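Local coordinates for Slr0280 protein (Synechocystis sp., PDB 5H3K), which is of unknown function but contains a phosphodiester glycosidase (NAGPA-family) region, consistent with a role in cleaving sugar phosphodiesters, at residues V188-S193 against F257-D262. Numbering follows the deposited sequence.
Sequences VTINAS and FRLVID
The carbonyl O of Ile-190, whose side chain packs on Leu-259, accepts a weak hydrogen bond from Ala-192 N at 2.8 Å. This closes an inverse gamma turn centred on Asn-191, just past the contact. No hydrogen bond links 188-193 to 257-262; side chains alone join them. Leu-259 CD2 reaches Ile-190 CG1 at 3.7 Å, and Ile-190 CD1 lies a little farther from the same Leu-259 CD2. Leu-259 CD2 also meets Val-188 CG1 at 3.9 Å, so one leucine branch touches two residues of the facing strand. Val-188 divides its two methyls. Val-188 CG1 is anti to the backbone N (chi1 175°) and goes to Leu-259. Val-188 CG2 lies beside that N and meets Ile-261 CD1 tip to tip, at 3.9 Å. The contact belongs to the core of a beta sandwich. Strand 185-190 is central in one four-stranded antiparallel sheet, and strand 258-264 is central in the other. The short strand axes approach to 10.7 Å and run antiparallel at 174°. All four touching residues are buried. Trp-177 of the first sheet touches both Ile-190 and Leu-259. From the second sheet, Leu-248 packs on Val-188 and Val-250 on Leu-259. Next along the strand from Ile-261, the buried Asp-262 forms a salt bridge with Arg-166 of neighbouring strand 164-171.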
loop_
_atom_site.group_PDB
_atom_site.type_symbol
_atom_site.label_atom_id
_atom_site.label_comp_id
_atom_site.label_asym_id
_atom_site.label_seq_id
_atom_site.Cartn_x
_atom_site.Cartn_y
_atom_site.Cartn_z
ATOM N N VAL A 188 10.714 17.077 -13.179
ATOM C CA VAL A 188 9.453 17.795 -13.246
ATOM C C VAL A 188 8.998 17.798 -14.704
ATOM O O VAL A 188 9.725 18.257 -15.590
ATOM C CB VAL A 188 9.611 19.253 -12.722
ATOM C CG1 VAL A 188 8.316 20.036 -12.910
ATOM C CG2 VAL A 188 10.025 19.262 -11.263
ATOM N N THR A 189 7.810 17.258 -14.968
ATOM C CA THR A 189 7.253 17.291 -16.316
ATOM C C THR A 189 6.184 18.367 -16.328
ATOM O O THR A 189 5.306 18.382 -15.457
ATOM C CB THR A 189 6.627 15.939 -16.721
ATOM O OG1 THR A 189 7.593 14.894 -16.563
ATOM C CG2 THR A 189 6.160 15.963 -18.173
ATOM N N ILE A 190 6.274 19.279 -17.292
ATOM C CA ILE A 190 5.301 20.365 -17.429
ATOM C C ILE A 190 4.725 20.389 -18.838
ATOM O O ILE A 190 5.467 20.321 -19.825
ATOM C CB ILE A 190 5.943 21.738 -17.198
ATOM C CG1 ILE A 190 6.805 21.733 -15.946
ATOM C CG2 ILE A 190 4.874 22.829 -17.121
ATOM C CD1 ILE A 190 8.240 22.078 -16.242
ATOM N N ASN A 191 3.404 20.492 -18.939
ATOM C CA ASN A 191 2.763 20.609 -20.237
ATOM C C ASN A 191 2.836 22.064 -20.702
ATOM O O ASN A 191 1.815 22.746 -20.816
ATOM C CB ASN A 191 1.311 20.113 -20.182
ATOM C CG ASN A 191 0.594 20.201 -21.545
ATOM O OD1 ASN A 191 -0.624 20.404 -21.603
ATOM N ND2 ASN A 191 1.348 20.052 -22.639
ATOM N N ALA A 192 4.059 22.532 -20.934
ATOM C CA ALA A 192 4.319 23.873 -21.456
ATOM C C ALA A 192 5.518 23.755 -22.382
ATOM O O ALA A 192 6.487 23.068 -22.055
ATOM C CB ALA A 192 4.629 24.849 -20.324
ATOM N N SER A 193 5.456 24.421 -23.531
ATOM C CA SER A 193 6.519 24.329 -24.527
ATOM C C SER A 193 7.627 25.300 -24.168
ATOM O O SER A 193 7.382 26.326 -23.536
ATOM C CB SER A 193 5.976 24.644 -25.919
ATOM O OG SER A 193 5.520 25.983 -25.985
ATOM N N PHE A 257 2.514 34.225 -13.896
ATOM C CA PHE A 257 2.412 32.778 -13.698
ATOM C C PHE A 257 3.823 32.196 -13.550
ATOM O O PHE A 257 4.706 32.482 -14.369
ATOM C CB PHE A 257 1.747 32.125 -14.904
ATOM C CG PHE A 257 0.301 32.502 -15.098
ATOM C CD1 PHE A 257 -0.135 32.998 -16.319
ATOM C CD2 PHE A 257 -0.626 32.326 -14.080
ATOM C CE1 PHE A 257 -1.463 33.334 -16.519
ATOM C CE2 PHE A 257 -1.967 32.658 -14.276
ATOM C CZ PHE A 257 -2.383 33.166 -15.495
ATOM N N ARG A 258 4.033 31.384 -12.514
ATOM C CA ARG A 258 5.339 30.793 -12.258
ATOM C C ARG A 258 5.198 29.393 -11.667
ATOM O O ARG A 258 4.350 29.157 -10.804
ATOM C CB ARG A 258 6.124 31.661 -11.267
ATOM C CG ARG A 258 6.753 32.930 -11.850
ATOM C CD ARG A 258 7.164 33.890 -10.746
ATOM N NE ARG A 258 6.012 34.615 -10.208
ATOM C CZ ARG A 258 6.045 35.381 -9.124
ATOM N NH1 ARG A 258 7.173 35.517 -8.442
ATOM N NH2 ARG A 258 4.941 35.997 -8.717
ATOM N N LEU A 259 6.023 28.461 -12.134
ATOM C CA LEU A 259 6.169 27.195 -11.432
ATOM C C LEU A 259 7.431 27.325 -10.595
ATOM O O LEU A 259 8.512 27.601 -11.121
ATOM C CB LEU A 259 6.279 26.011 -12.402
ATOM C CG LEU A 259 6.181 24.627 -11.744
ATOM C CD1 LEU A 259 4.773 24.375 -11.220
ATOM C CD2 LEU A 259 6.606 23.510 -12.688
ATOM N N VAL A 260 7.292 27.157 -9.283
ATOM C CA VAL A 260 8.415 27.308 -8.377
ATOM C C VAL A 260 8.896 25.933 -7.925
ATOM O O VAL A 260 8.127 25.157 -7.349
ATOM C CB VAL A 260 8.008 28.135 -7.150
ATOM C CG1 VAL A 260 9.193 28.327 -6.226
ATOM C CG2 VAL A 260 7.466 29.477 -7.591
ATOM N N ILE A 261 10.160 25.622 -8.192
ATOM C CA ILE A 261 10.719 24.325 -7.804
ATOM C C ILE A 261 11.773 24.494 -6.722
ATOM O O ILE A 261 12.861 25.005 -6.978
ATOM C CB ILE A 261 11.352 23.606 -9.004
ATOM C CG1 ILE A 261 10.320 23.418 -10.115
ATOM C CG2 ILE A 261 11.935 22.262 -8.577
ATOM C CD1 ILE A 261 10.946 23.075 -11.478
ATOM N N ASP A 262 11.454 24.068 -5.505
ATOM C CA ASP A 262 12.389 24.209 -4.400
ATOM C C ASP A 262 13.068 22.867 -4.097
ATOM O O ASP A 262 12.400 21.835 -3.986
ATOM C CB ASP A 262 11.673 24.737 -3.152
ATOM C CG ASP A 262 11.137 26.146 -3.334
ATOM O OD1 ASP A 262 11.793 26.953 -4.012
ATOM O OD2 ASP A 262 10.057 26.452 -2.790
#